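Local atomic coordinates of lipoprotein (Streptococcus pneumoniae, PDB entry 3CX3), a protein that binds zinc as a lipoprotein and probably delivers it to an ABC transporter for uptake. Residues E26-L31 with D137-V142; E92-E97 with P119-D124; Q155-K160 with K266-N271; Q208-R213 with S238-T243; K253-L258 with M276-E281. All coordinates share one frame; numbering follows the deposited sequence.

Contact 1 of 5, residues E26-L31 with D137-V142; sequences EVSGDL and DKLSEV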
# COMPACT_ATOMS: atom_id res chain seq x y z
N GLU A 26 8.23 -8.94 8.32
CA GLU A 26 7.44 -9.37 9.47
C GLU A 26 7.18 -10.87 9.44
O GLU A 26 7.11 -11.50 10.49
CB GLU A 26 6.14 -8.58 9.59
CG GLU A 26 6.12 -7.69 10.81
CD GLU A 26 5.73 -6.25 10.52
OE1 GLU A 26 4.63 -5.83 10.93
OE2 GLU A 26 6.55 -5.53 9.90
N VAL A 27 7.05 -11.44 8.24
CA VAL A 27 6.80 -12.87 8.11
C VAL A 27 8.07 -13.69 8.37
O VAL A 27 7.99 -14.81 8.86
CB VAL A 27 6.14 -13.24 6.75
CG1 VAL A 27 6.17 -14.74 6.50
CG2 VAL A 27 4.69 -12.72 6.70
N SER A 28 9.22 -13.11 8.04
CA SER A 28 10.51 -13.80 8.16
C SER A 28 11.16 -13.67 9.55
O SER A 28 11.97 -14.53 9.94
CB SER A 28 11.47 -13.31 7.07
OG SER A 28 11.14 -13.88 5.81
N GLY A 29 10.81 -12.61 10.28
CA GLY A 29 11.40 -12.33 11.58
C GLY A 29 12.86 -11.93 11.46
O GLY A 29 13.17 -10.76 11.19
N ASP A 30 13.74 -12.92 11.63
CA ASP A 30 15.19 -12.72 11.59
C ASP A 30 15.89 -13.65 10.60
O ASP A 30 17.12 -13.71 10.55
CB ASP A 30 15.79 -12.90 13.00
CG ASP A 30 15.42 -14.25 13.63
OD1 ASP A 30 14.73 -15.08 12.99
OD2 ASP A 30 15.83 -14.48 14.80
N LEU A 31 15.10 -14.35 9.80
CA LEU A 31 15.59 -15.45 8.96
C LEU A 31 16.34 -15.11 7.68
O LEU A 31 17.40 -15.69 7.42
CB LEU A 31 14.44 -16.38 8.61
CG LEU A 31 14.04 -17.37 9.68
CD1 LEU A 31 12.95 -18.23 9.10
CD2 LEU A 31 15.24 -18.21 10.11
N ASP A 137 2.53 -18.55 3.01
CA ASP A 137 2.28 -19.75 2.19
C ASP A 137 3.32 -19.95 1.10
O ASP A 137 4.01 -21.00 1.04
CB ASP A 137 0.88 -19.70 1.57
CG ASP A 137 -0.23 -19.87 2.60
OD1 ASP A 137 -1.41 -19.98 2.21
OD2 ASP A 137 0.07 -19.92 3.81
N LYS A 138 3.46 -18.95 0.24
CA LYS A 138 4.39 -19.03 -0.89
C LYS A 138 5.81 -19.14 -0.38
O LYS A 138 6.59 -19.95 -0.88
CB LYS A 138 4.25 -17.82 -1.82
CG LYS A 138 2.91 -17.73 -2.55
CD LYS A 138 2.82 -16.41 -3.31
CE LYS A 138 2.03 -16.50 -4.61
NZ LYS A 138 0.66 -17.10 -4.47
N LEU A 139 6.15 -18.33 0.62
CA LEU A 139 7.44 -18.46 1.30
C LEU A 139 7.64 -19.86 1.87
O LEU A 139 8.74 -20.44 1.75
CB LEU A 139 7.64 -17.40 2.38
CG LEU A 139 8.63 -16.26 2.06
CD1 LEU A 139 8.47 -15.75 0.62
CD2 LEU A 139 8.56 -15.09 3.06
N SER A 140 6.60 -20.43 2.47
CA SER A 140 6.79 -21.72 3.13
C SER A 140 6.73 -22.93 2.18
O SER A 140 7.15 -24.03 2.56
CB SER A 140 5.94 -21.87 4.40
OG SER A 140 4.57 -21.91 4.13
N GLU A 141 6.26 -22.73 0.95
CA GLU A 141 6.47 -23.77 -0.07
C GLU A 141 7.88 -23.67 -0.69
O GLU A 141 8.51 -24.68 -0.98
CB GLU A 141 5.35 -23.79 -1.12
CG GLU A 141 5.76 -24.06 -2.60
CD GLU A 141 6.55 -25.36 -2.84
OE1 GLU A 141 6.24 -26.42 -2.24
OE2 GLU A 141 7.51 -25.32 -3.64
N VAL A 142 8.37 -22.46 -0.87
CA VAL A 142 9.71 -22.25 -1.44
C VAL A 142 10.85 -22.66 -0.50
O VAL A 142 11.86 -23.24 -0.94
CB VAL A 142 9.85 -20.79 -1.96
CG1 VAL A 142 11.31 -20.29 -1.89
CG2 VAL A 142 9.28 -20.69 -3.36
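A chi1 of 168° swings Val-27 CG1 anti to the backbone N, out from helix 18-28 toward Leu-139, while chi1 of -76° puts Ser-28 OG beside its own backbone N, within range of the same leucine. Leu-139 itself stands off a staggered position, and its CD2 is the one methyl that meets both residues. Val-27 CG1 approaches Leu-139 CD2 to 4.2 Å, a plain methyl-to-methyl contact, and Ser-28 OG lies 4.0 Å from Leu-139 CD2. The backbones stay well apart, with 8.8 Å between Val-27 CA and Leu-139 CA, so the helices are bridged by side-chain ends rather than by main chain.

Residues 26-28 are the last of helix 18-28, and the chain leaves it at Gly-29, which has positive phi; Leu-31 N bonds back to Ser-28 O at 3.1 Å as the chain turns away. Tyr-150 of helix 147-173 packs on Val-27 and Ser-28, and Leu-88 of strand 86-89 lies against Leu-139; the contact thus belongs to the helical layer over the N-terminal parallel sheet.

Ser-28 OG has its strongest polar partner in Asn-32 ND2, with a weak bond to Val-24 O besides. With the hydroxyl engaged on its own side and no hydrogen bond crossing, the junction rests on dispersion between buried groups and imposes little directional restraint.

Contact 2 of 5, residues E92-E97 with P119-D124; sequences EGMTLE and PHTWLD. With ZN (zinc ion), chain E.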
# COMPACT_ATOMS: atom_id res chain seq x y z
N GLU A 92 -1.84 -12.52 -4.95
CA GLU A 92 -2.38 -13.41 -5.97
C GLU A 92 -3.60 -14.15 -5.45
O GLU A 92 -3.58 -14.73 -4.36
CB GLU A 92 -1.31 -14.38 -6.42
CG GLU A 92 -1.64 -15.11 -7.70
CD GLU A 92 -0.76 -16.31 -7.88
OE1 GLU A 92 -0.60 -16.78 -9.02
OE2 GLU A 92 -0.21 -16.78 -6.85
N GLY A 93 -4.67 -14.11 -6.23
CA GLY A 93 -5.96 -14.65 -5.82
C GLY A 93 -6.88 -13.62 -5.20
O GLY A 93 -8.09 -13.70 -5.36
N MSE A 94 -6.31 -12.65 -4.47
CA MSE A 94 -7.11 -11.59 -3.82
C MSE A 94 -7.94 -10.78 -4.79
O MSE A 94 -7.42 -10.25 -5.76
CB MSE A 94 -6.24 -10.63 -3.03
CG MSE A 94 -5.62 -11.24 -1.80
SE MSE A 94 -4.65 -9.87 -0.89
CE MSE A 94 -6.04 -8.54 -0.62
N THR A 95 -9.22 -10.67 -4.51
CA THR A 95 -10.17 -10.09 -5.44
C THR A 95 -10.15 -8.57 -5.27
O THR A 95 -10.44 -8.08 -4.18
CB THR A 95 -11.61 -10.71 -5.27
OG1 THR A 95 -12.55 -9.73 -4.83
CG2 THR A 95 -11.60 -11.86 -4.26
N LEU A 96 -9.77 -7.86 -6.33
CA LEU A 96 -9.66 -6.38 -6.32
C LEU A 96 -10.88 -5.67 -6.92
O LEU A 96 -11.42 -6.11 -7.95
CB LEU A 96 -8.40 -5.89 -7.06
CG LEU A 96 -6.99 -6.44 -6.82
CD1 LEU A 96 -6.03 -5.88 -7.86
CD2 LEU A 96 -6.46 -6.16 -5.43
N GLU A 97 -11.29 -4.57 -6.31
CA GLU A 97 -12.44 -3.81 -6.82
C GLU A 97 -12.07 -2.97 -8.04
O GLU A 97 -11.00 -2.35 -8.09
CB GLU A 97 -13.16 -3.01 -5.70
CG GLU A 97 -12.48 -1.71 -5.19
CD GLU A 97 -12.91 -1.29 -3.75
OE1 GLU A 97 -12.36 -0.29 -3.24
OE2 GLU A 97 -13.79 -1.95 -3.14
N PRO A 119 -5.52 -1.34 -6.78
CA PRO A 119 -4.56 -2.22 -6.13
C PRO A 119 -4.39 -2.03 -4.62
O PRO A 119 -3.64 -2.79 -3.99
CB PRO A 119 -3.24 -1.84 -6.81
CG PRO A 119 -3.39 -0.37 -7.14
CD PRO A 119 -4.86 -0.19 -7.44
N HIS A 120 -5.08 -1.04 -4.05
CA HIS A 120 -4.65 -0.35 -2.81
C HIS A 120 -5.12 -1.04 -1.55
O HIS A 120 -5.30 -0.45 -0.48
CB HIS A 120 -5.15 1.06 -2.79
CG HIS A 120 -4.30 2.02 -3.53
ND1 HIS A 120 -4.63 2.48 -4.79
CD2 HIS A 120 -3.15 2.66 -3.18
CE1 HIS A 120 -3.72 3.36 -5.18
NE2 HIS A 120 -2.80 3.48 -4.22
N THR A 121 -5.29 -2.33 -1.72
CA THR A 121 -5.61 -3.26 -0.68
C THR A 121 -4.91 -2.98 0.66
O THR A 121 -5.59 -2.72 1.66
CB THR A 121 -5.33 -4.62 -1.28
OG1 THR A 121 -6.58 -5.24 -1.64
CG2 THR A 121 -4.48 -5.46 -0.40
N TRP A 122 -3.58 -2.97 0.67
CA TRP A 122 -2.80 -3.05 1.89
C TRP A 122 -3.26 -2.15 3.04
O TRP A 122 -2.87 -2.38 4.19
CB TRP A 122 -1.32 -2.82 1.57
CG TRP A 122 -0.99 -1.47 0.97
CD1 TRP A 122 -0.64 -0.36 1.64
CD2 TRP A 122 -0.94 -1.13 -0.43
NE1 TRP A 122 -0.39 0.68 0.77
CE2 TRP A 122 -0.56 0.24 -0.51
CE3 TRP A 122 -1.19 -1.83 -1.62
CZ2 TRP A 122 -0.41 0.92 -1.74
CZ3 TRP A 122 -1.05 -1.16 -2.85
CH2 TRP A 122 -0.66 0.20 -2.89
N LEU A 123 -4.11 -1.17 2.73
CA LEU A 123 -4.58 -0.13 3.66
C LEU A 123 -5.81 -0.54 4.43
O LEU A 123 -6.29 0.17 5.31
CB LEU A 123 -4.89 1.16 2.90
CG LEU A 123 -3.65 1.94 2.43
CD1 LEU A 123 -4.10 3.16 1.62
CD2 LEU A 123 -2.72 2.34 3.62
N ASP A 124 -6.34 -1.69 4.07
CA ASP A 124 -7.48 -2.21 4.77
C ASP A 124 -6.89 -3.26 5.67
O ASP A 124 -6.31 -4.23 5.17
CB ASP A 124 -8.46 -2.82 3.79
CG ASP A 124 -9.55 -3.56 4.46
OD1 ASP A 124 -9.43 -3.85 5.67
OD2 ASP A 124 -10.54 -3.88 3.77
ZN ZN E . -1.29 4.71 -4.84
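The zinc ligand His-120 lies late in the long connection between strand 86-89 and helix 125-142, and an earlier part of the same connection packs on it through Met-94 and Leu-96, which close on Thr-121 and Pro-119. Met-94, present as selenomethionine, meets Thr-121 tip to tip: its chain bends at chi3 (57°) and brings Met-94 CE to 3.5 Å from both Thr-121 CG2 and Thr-121 OG1. Leu-96 crosses Thr-121 at about a right angle, CD2 standing 3.9 Å from Thr-121 OG1, while Leu-96 CD1 lies 4.3 Å from Pro-119 CA. Thr-121 OG1 is buried here among carbon atoms and has no hydrogen-bonding partner in the model.

Away from this packing, His-120 NE2 binds zinc at 2.0 Å; His-44, His-184 and Glu-259 complete the site. Asp-118 holds His-120 ND1, a second-shell bond that fixes the rotation of the imidazole. The Trp-122 ring carries His-120 CA 3.7 Å above its plane, displaced toward the rim.

Met-94 and Thr-121 both rest on Lys-127 of helix 125-142, for which Asp-124 is the N-cap residue, and Leu-96 and Thr-121 touch Tyr-189 of helix 188-193, so the loop lies between helices from the two halves of the chain.

Contact 3 of 5, residues Q155-K160 with K266-N271; sequences QAFIKK and KTYLEN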
# COMPACT_ATOMS: atom_id res chain seq x y z
N GLN A 155 0.60 -15.14 11.46
CA GLN A 155 -0.52 -15.40 12.36
C GLN A 155 -0.74 -14.31 13.40
O GLN A 155 -1.89 -13.91 13.67
CB GLN A 155 -0.33 -16.74 13.06
CG GLN A 155 -1.61 -17.52 13.17
CD GLN A 155 -2.50 -17.27 11.97
OE1 GLN A 155 -3.55 -16.63 12.08
NE2 GLN A 155 -2.07 -17.74 10.79
N ALA A 156 0.37 -13.86 13.99
CA ALA A 156 0.34 -12.73 14.88
C ALA A 156 -0.13 -11.53 14.08
O ALA A 156 -1.00 -10.78 14.53
CB ALA A 156 1.73 -12.45 15.45
N PHE A 157 0.43 -11.37 12.88
CA PHE A 157 0.18 -10.18 12.10
C PHE A 157 -1.33 -10.06 11.90
O PHE A 157 -1.95 -9.10 12.37
CB PHE A 157 0.96 -10.24 10.78
CG PHE A 157 0.84 -9.00 9.93
CD1 PHE A 157 1.80 -7.98 10.00
CD2 PHE A 157 -0.21 -8.86 9.02
CE1 PHE A 157 1.72 -6.86 9.19
CE2 PHE A 157 -0.32 -7.74 8.21
CZ PHE A 157 0.65 -6.73 8.28
N ILE A 158 -1.92 -11.08 11.28
CA ILE A 158 -3.36 -11.05 11.01
C ILE A 158 -4.16 -10.78 12.28
O ILE A 158 -5.18 -10.13 12.22
CB ILE A 158 -3.89 -12.31 10.20
CG1 ILE A 158 -4.64 -13.32 11.07
CG2 ILE A 158 -2.79 -12.97 9.36
CD1 ILE A 158 -6.17 -13.22 10.98
N LYS A 159 -3.65 -11.26 13.42
CA LYS A 159 -4.31 -11.08 14.72
C LYS A 159 -4.31 -9.63 15.19
O LYS A 159 -5.33 -9.13 15.67
CB LYS A 159 -3.63 -11.96 15.78
CG LYS A 159 -4.10 -11.73 17.21
CD LYS A 159 -2.95 -11.87 18.20
CE LYS A 159 -1.73 -11.02 17.80
NZ LYS A 159 -1.13 -10.36 18.99
N LYS A 160 -3.17 -8.97 15.07
CA LYS A 160 -3.07 -7.57 15.49
C LYS A 160 -3.63 -6.65 14.42
O LYS A 160 -3.78 -5.45 14.63
CB LYS A 160 -1.64 -7.18 15.92
CG LYS A 160 -0.52 -7.62 14.97
CD LYS A 160 0.86 -7.44 15.60
CE LYS A 160 1.91 -8.38 14.98
NZ LYS A 160 2.27 -8.08 13.55
N LYS A 266 8.78 2.20 13.54
CA LYS A 266 7.45 1.58 13.57
C LYS A 266 7.25 0.36 12.66
O LYS A 266 7.82 0.27 11.58
CB LYS A 266 6.36 2.62 13.29
CG LYS A 266 6.55 3.96 14.02
CD LYS A 266 5.61 5.02 13.48
CE LYS A 266 4.51 5.39 14.47
NZ LYS A 266 3.78 4.22 15.03
N THR A 267 6.40 -0.55 13.13
CA THR A 267 6.02 -1.78 12.43
C THR A 267 5.21 -1.37 11.19
O THR A 267 5.09 -0.18 10.92
CB THR A 267 5.20 -2.68 13.42
OG1 THR A 267 5.69 -4.03 13.39
CG2 THR A 267 3.74 -2.70 13.11
N TYR A 268 4.67 -2.32 10.42
CA TYR A 268 3.76 -1.92 9.33
C TYR A 268 2.43 -1.48 9.92
O TYR A 268 1.97 -0.36 9.67
CB TYR A 268 3.54 -3.04 8.31
CG TYR A 268 2.51 -2.65 7.27
CD1 TYR A 268 2.84 -1.77 6.25
CD2 TYR A 268 1.21 -3.14 7.33
CE1 TYR A 268 1.90 -1.38 5.31
CE2 TYR A 268 0.27 -2.76 6.38
CZ TYR A 268 0.63 -1.88 5.38
OH TYR A 268 -0.29 -1.48 4.44
N LEU A 269 1.82 -2.36 10.71
CA LEU A 269 0.54 -2.11 11.34
C LEU A 269 0.54 -0.88 12.25
O LEU A 269 -0.46 -0.16 12.35
CB LEU A 269 0.06 -3.35 12.08
CG LEU A 269 -0.52 -4.40 11.13
CD1 LEU A 269 -0.92 -5.66 11.88
CD2 LEU A 269 -1.70 -3.85 10.32
N GLU A 270 1.68 -0.63 12.88
CA GLU A 270 1.90 0.59 13.66
C GLU A 270 1.79 1.86 12.80
O GLU A 270 1.22 2.85 13.26
CB GLU A 270 3.24 0.51 14.39
CG GLU A 270 3.20 -0.48 15.55
CD GLU A 270 4.50 -0.62 16.31
OE1 GLU A 270 4.47 -1.32 17.35
OE2 GLU A 270 5.54 -0.07 15.89
N ASN A 271 2.32 1.82 11.57
CA ASN A 271 2.17 2.94 10.61
C ASN A 271 0.76 3.06 10.00
O ASN A 271 0.25 4.18 9.79
CB ASN A 271 3.18 2.83 9.45
CG ASN A 271 4.58 3.27 9.84
OD1 ASN A 271 4.83 4.44 10.15
ND2 ASN A 271 5.51 2.33 9.76
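Leu-269 carries this contact, directed at Phe-157 and Lys-160 of helix 147-173. Its CB points toward that helix, and chi1 of -77° sets CG beside the backbone N, over the phenyl ring. From there CG reaches Phe-157 CE1 and CZ, 3.9 Å from Leu-269 CG in each case. CD1 goes further in, to a point above the middle of the ring: 3.9 Å from the Phe-157 centroid and only 9° off the ring normal, a CH-pi contact over the face. The same methyl lies 3.6 Å from Phe-157 O and 3.7 Å from Lys-160 CG, so it sits in the groove between side chains one turn apart on the long helix. Ala-161 and Leu-164 continue this apolar row beneath Leu-269.

In the metal-binding proteins of this ABC-transporter family a long helix spans both lobes, and helix 147-173 is consistent with that role; helix 268-281 packs against it here. The Phe-157 ring is met at its edge too: Tyr-268 CD2 is 3.8 Å from Phe-157 CZ, near the phenyl plane, while the tyrosine ring is inclined to it. Tyr-268 OH, at the far end, bonds to Trp-122 O. Where helix 268-281 begins, Thr-267 N bonds to Glu-270 OE2 at 2.9 Å with a nearly straight 170° angle, coming from above the carboxylate plane.

Contact 4 of 5, residues Q208-R213 with S238-T243; sequences QEPSPR and SKVAET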
# COMPACT_ATOMS: atom_id res chain seq x y z
N GLN A 208 -2.50 10.46 -12.63
CA GLN A 208 -3.82 10.79 -13.18
C GLN A 208 -4.38 12.01 -12.46
O GLN A 208 -5.27 11.91 -11.62
CB GLN A 208 -4.79 9.61 -13.12
CG GLN A 208 -4.43 8.40 -13.96
CD GLN A 208 -4.60 7.14 -13.17
OE1 GLN A 208 -3.86 6.90 -12.22
NE2 GLN A 208 -5.57 6.31 -13.53
N GLU A 209 -3.84 13.18 -12.83
CA GLU A 209 -4.22 14.48 -12.29
C GLU A 209 -5.52 14.98 -12.93
O GLU A 209 -5.75 14.68 -14.09
CB GLU A 209 -3.08 15.50 -12.55
CG GLU A 209 -1.73 15.18 -11.88
CD GLU A 209 -1.67 15.60 -10.41
OE1 GLU A 209 -2.75 15.69 -9.76
OE2 GLU A 209 -0.55 15.84 -9.90
N PRO A 210 -6.34 15.75 -12.17
CA PRO A 210 -7.72 16.24 -12.46
C PRO A 210 -8.11 16.69 -13.90
O PRO A 210 -8.39 15.81 -14.71
CB PRO A 210 -7.90 17.35 -11.44
CG PRO A 210 -7.18 16.84 -10.28
CD PRO A 210 -5.92 16.20 -10.84
N SER A 211 -8.24 17.99 -14.20
CA SER A 211 -8.55 18.40 -15.60
C SER A 211 -8.30 19.84 -16.11
O SER A 211 -7.51 19.99 -17.05
CB SER A 211 -9.90 17.86 -16.11
OG SER A 211 -10.97 18.41 -15.38
N PRO A 212 -8.89 20.91 -15.52
CA PRO A 212 -9.57 21.29 -14.27
C PRO A 212 -11.11 21.40 -14.20
O PRO A 212 -11.61 22.08 -13.30
CB PRO A 212 -9.01 22.70 -14.04
CG PRO A 212 -8.89 23.25 -15.44
CD PRO A 212 -8.76 22.09 -16.40
N ARG A 213 -11.84 20.77 -15.10
CA ARG A 213 -13.27 20.54 -14.85
C ARG A 213 -13.44 19.63 -13.62
O ARG A 213 -14.33 19.84 -12.80
CB ARG A 213 -13.95 19.93 -16.08
CG ARG A 213 -15.43 19.55 -15.87
CD ARG A 213 -16.01 18.82 -17.08
NE ARG A 213 -16.05 19.69 -18.26
CZ ARG A 213 -16.76 19.45 -19.36
NH1 ARG A 213 -17.52 18.36 -19.46
NH2 ARG A 213 -16.71 20.32 -20.37
N SER A 238 1.99 17.06 -5.07
CA SER A 238 0.71 17.72 -5.28
C SER A 238 0.73 19.17 -4.82
O SER A 238 0.41 19.51 -3.68
CB SER A 238 -0.50 16.97 -4.72
OG SER A 238 -1.68 17.35 -5.42
N LYS A 239 1.15 20.01 -5.75
CA LYS A 239 0.80 21.40 -5.76
C LYS A 239 -0.70 21.44 -6.02
O LYS A 239 -1.42 22.25 -5.44
CB LYS A 239 1.56 22.11 -6.87
CG LYS A 239 2.91 22.67 -6.44
CD LYS A 239 3.75 21.68 -5.60
CE LYS A 239 4.78 22.43 -4.75
NZ LYS A 239 4.17 23.28 -3.67
N VAL A 240 -1.17 20.54 -6.87
CA VAL A 240 -2.57 20.53 -7.27
C VAL A 240 -3.53 20.35 -6.07
O VAL A 240 -4.70 20.74 -6.14
CB VAL A 240 -2.80 19.57 -8.50
CG1 VAL A 240 -1.70 18.55 -8.59
CG2 VAL A 240 -4.18 18.92 -8.51
N ALA A 241 -3.00 19.83 -4.96
CA ALA A 241 -3.68 19.85 -3.66
C ALA A 241 -3.48 21.19 -2.95
O ALA A 241 -4.44 21.91 -2.74
CB ALA A 241 -3.23 18.70 -2.78
N GLU A 242 -2.24 21.53 -2.58
CA GLU A 242 -1.93 22.85 -2.01
C GLU A 242 -2.90 23.89 -2.57
O GLU A 242 -3.56 24.61 -1.82
CB GLU A 242 -0.51 23.28 -2.37
CG GLU A 242 0.54 23.17 -1.26
CD GLU A 242 1.34 21.88 -1.33
OE1 GLU A 242 1.10 21.01 -0.48
OE2 GLU A 242 2.20 21.74 -2.24
N THR A 243 -2.98 23.94 -3.89
CA THR A 243 -3.77 24.94 -4.60
C THR A 243 -5.27 24.58 -4.60
O THR A 243 -5.95 24.62 -5.63
CB THR A 243 -3.19 25.17 -6.03
OG1 THR A 243 -3.32 23.98 -6.80
CG2 THR A 243 -1.70 25.56 -5.98
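Val-240 faces the Glu-209 carboxylate with CG1 and the Pro-210 ring with CG2, and this small cluster is the tight part of the contact. Glu-209 bends at chi2 (-81°), which lays its carboxylate across the valine rather than past it: OE2 comes to 3.2 Å from Val-240 CG1, and OE1 of the same glutamate is 3.3 Å from CG1. The other branch of Val-240, CG2, is 3.7 Å from Glu-209 OE1, and it abuts the CD corner of the Pro-210 ring at 4.0 Å. Val-240 chi1 is 22°, nearly eclipsed, which may reflect either crowding or the model. No hydrogen bond crosses here, so the carboxylate oxygens meet methyl groups rather than donors of segment 238-243.

The solvent side belongs to Lys-239 and Thr-243, which make no contact with 208-213. Lys-239 leads away from the loop and forms a salt bridge along its own helix, NZ to Glu-242 OE2 at 2.9 Å, met on the anti side of the carboxylate. Thr-243 OG1 and Thr-243 N both use Lys-239 O, the hydroxyl from above the carbonyl plane. Ser-238, by contrast, is buried; as the N-cap it accepts a weak bond from Ala-241 N.

In the C-terminal half, the loop runs from strand 198-200 to helix 213-224, and Ile-201, just past that strand, backs both Pro-210 and Val-240, fastening the first turn of helix 239-245 to it.

Contact 5 of 5, residues K253-L258 with M276-E281; sequences KTLNPL and MSILAE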
# COMPACT_ATOMS: atom_id res chain seq x y z
N LYS A 253 -3.77 18.59 5.91
CA LYS A 253 -3.06 17.59 6.72
C LYS A 253 -2.59 16.42 5.86
O LYS A 253 -3.23 16.07 4.88
CB LYS A 253 -3.91 17.08 7.88
CG LYS A 253 -3.96 18.04 9.04
CD LYS A 253 -4.11 17.32 10.37
CE LYS A 253 -5.54 16.86 10.58
NZ LYS A 253 -5.86 16.68 12.04
N THR A 254 -1.47 15.84 6.26
CA THR A 254 -0.84 14.76 5.51
C THR A 254 -1.25 13.39 6.02
O THR A 254 -1.28 13.17 7.23
CB THR A 254 0.70 14.91 5.46
OG1 THR A 254 1.31 13.63 5.25
CG2 THR A 254 1.22 15.48 6.75
N LEU A 255 -1.55 12.49 5.09
CA LEU A 255 -2.05 11.15 5.37
C LEU A 255 -1.26 10.15 4.50
O LEU A 255 -1.29 10.27 3.27
CB LEU A 255 -3.52 11.11 4.97
CG LEU A 255 -4.74 10.51 5.69
CD1 LEU A 255 -5.53 9.82 4.63
CD2 LEU A 255 -4.45 9.55 6.87
N ASN A 256 -0.58 9.18 5.11
CA ASN A 256 0.31 8.24 4.39
C ASN A 256 -0.40 7.00 3.79
O ASN A 256 -0.99 6.18 4.51
CB ASN A 256 1.43 7.75 5.30
CG ASN A 256 2.79 7.70 4.61
OD1 ASN A 256 3.80 8.17 5.19
ND2 ASN A 256 2.85 7.12 3.42
N PRO A 257 -0.30 6.84 2.46
CA PRO A 257 -0.83 5.66 1.79
C PRO A 257 0.20 4.51 1.83
O PRO A 257 -0.04 3.43 1.23
CB PRO A 257 -1.08 6.14 0.37
CG PRO A 257 -0.11 7.24 0.11
CD PRO A 257 0.31 7.80 1.49
N LEU A 258 1.32 4.74 2.53
CA LEU A 258 2.41 3.78 2.75
C LEU A 258 3.13 3.28 1.50
O LEU A 258 3.76 2.23 1.50
CB LEU A 258 1.97 2.62 3.63
CG LEU A 258 1.21 2.99 4.91
CD1 LEU A 258 0.53 1.74 5.50
CD2 LEU A 258 2.07 3.68 5.96
N MSE A 276 -4.41 5.83 10.60
CA MSE A 276 -5.79 5.60 10.98
C MSE A 276 -6.23 6.52 12.11
O MSE A 276 -7.39 6.94 12.12
CB MSE A 276 -6.04 4.14 11.29
CG MSE A 276 -6.05 3.31 10.04
SE MSE A 276 -6.25 1.43 10.40
CE MSE A 276 -8.12 1.39 10.94
N SER A 277 -5.31 6.84 13.02
CA SER A 277 -5.50 7.89 14.03
C SER A 277 -5.92 9.20 13.40
O SER A 277 -7.03 9.71 13.61
CB SER A 277 -4.19 8.18 14.78
OG SER A 277 -3.95 7.27 15.81
N ILE A 278 -4.99 9.76 12.63
CA ILE A 278 -5.15 11.03 11.95
C ILE A 278 -6.54 11.13 11.32
O ILE A 278 -7.31 12.02 11.69
CB ILE A 278 -3.99 11.22 10.93
CG1 ILE A 278 -2.66 11.29 11.69
CG2 ILE A 278 -4.20 12.48 10.06
CD1 ILE A 278 -1.43 10.95 10.84
N LEU A 279 -6.88 10.19 10.44
CA LEU A 279 -8.18 10.19 9.76
C LEU A 279 -9.39 10.18 10.72
O LEU A 279 -10.34 10.95 10.54
CB LEU A 279 -8.27 9.03 8.76
CG LEU A 279 -9.53 8.99 7.88
CD1 LEU A 279 -9.63 10.25 7.01
CD2 LEU A 279 -9.60 7.72 7.02
N ALA A 280 -9.36 9.31 11.72
CA ALA A 280 -10.44 9.24 12.70
C ALA A 280 -10.48 10.48 13.60
O ALA A 280 -11.56 10.99 13.88
CB ALA A 280 -10.34 7.98 13.53
N GLU A 281 -9.32 10.98 14.03
CA GLU A 281 -9.25 12.20 14.87
C GLU A 281 -9.89 13.40 14.17
O GLU A 281 -10.46 14.28 14.82
CB GLU A 281 -7.80 12.52 15.28
CG GLU A 281 -7.63 13.89 15.99
CD GLU A 281 -6.75 13.82 17.23
O HOH W 1 -5.37 13.94 12.94
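Apolar contact comes first: Leu-255 meets Ile-278 and Leu-279 through a single methyl. Leu-255 CD2 lies 4.3 Å from Ile-278 CG2 and is equally far, 4.3 Å, from Leu-279 CB, fitting between two successive residues of helix 268-281. Ile-278 presents CG2 to the strand because that branch stands anti to the backbone N, with CG1 beside the N (chi1 -63°). Phe-231 of strand 230-232 packs against Leu-255, Ile-278 and Leu-279, so all three are gathered round one aromatic side chain.

Carbon against carbonyl is the second kind: Thr-254 O stands 4.1 Å from Ile-278 CG2, a van der Waals approach, with no donor involved.

Polar bridging is the third, and it is done by water. Lys-253 NZ donates a hydrogen bond to the water at 2.9 Å, and that water in turn donates to Ile-278 O at 3.0 Å, linking the edge strand to the helix. Asn-256 N is meanwhile bonded to Asn-275 OD1 of the same helix, outside the segment.

Strand 252-254 is an outermost strand of the C-terminal parallel sheet, and the helix lies against it. Since no direct hydrogen bond joins 253-258 to 276-281, the fit rests mainly on dispersion among aliphatic groups and Phe-231, while the ammonium is engaged by solvent near the helix backbone and should keep its charge.

How the contacts relate
From the N terminus, helix 18-28 opens contact 1, which closes at helix 125-142 and so encloses contact 2, a short loop between 92-97 and 119-124. A salt bridge, Lys-138 NZ to Glu-92 OE2, joins these two. Contact 3 then opens on helix 147-173 and closes on helix 268-281. Within its span lies contact 4, far off in the C-terminal half, about 34 Å between centres. Contact 5 starts before contact 3 ends and finishes after it, so they cross while sharing helix 268-281. Hydrogen bonds probably join Trp-122 of contact 2 to Tyr-268 of contact 3 and to Pro-257 of contact 5, connecting the zinc-ligand loop to helix 268-281 and to the loop after strand 252-254.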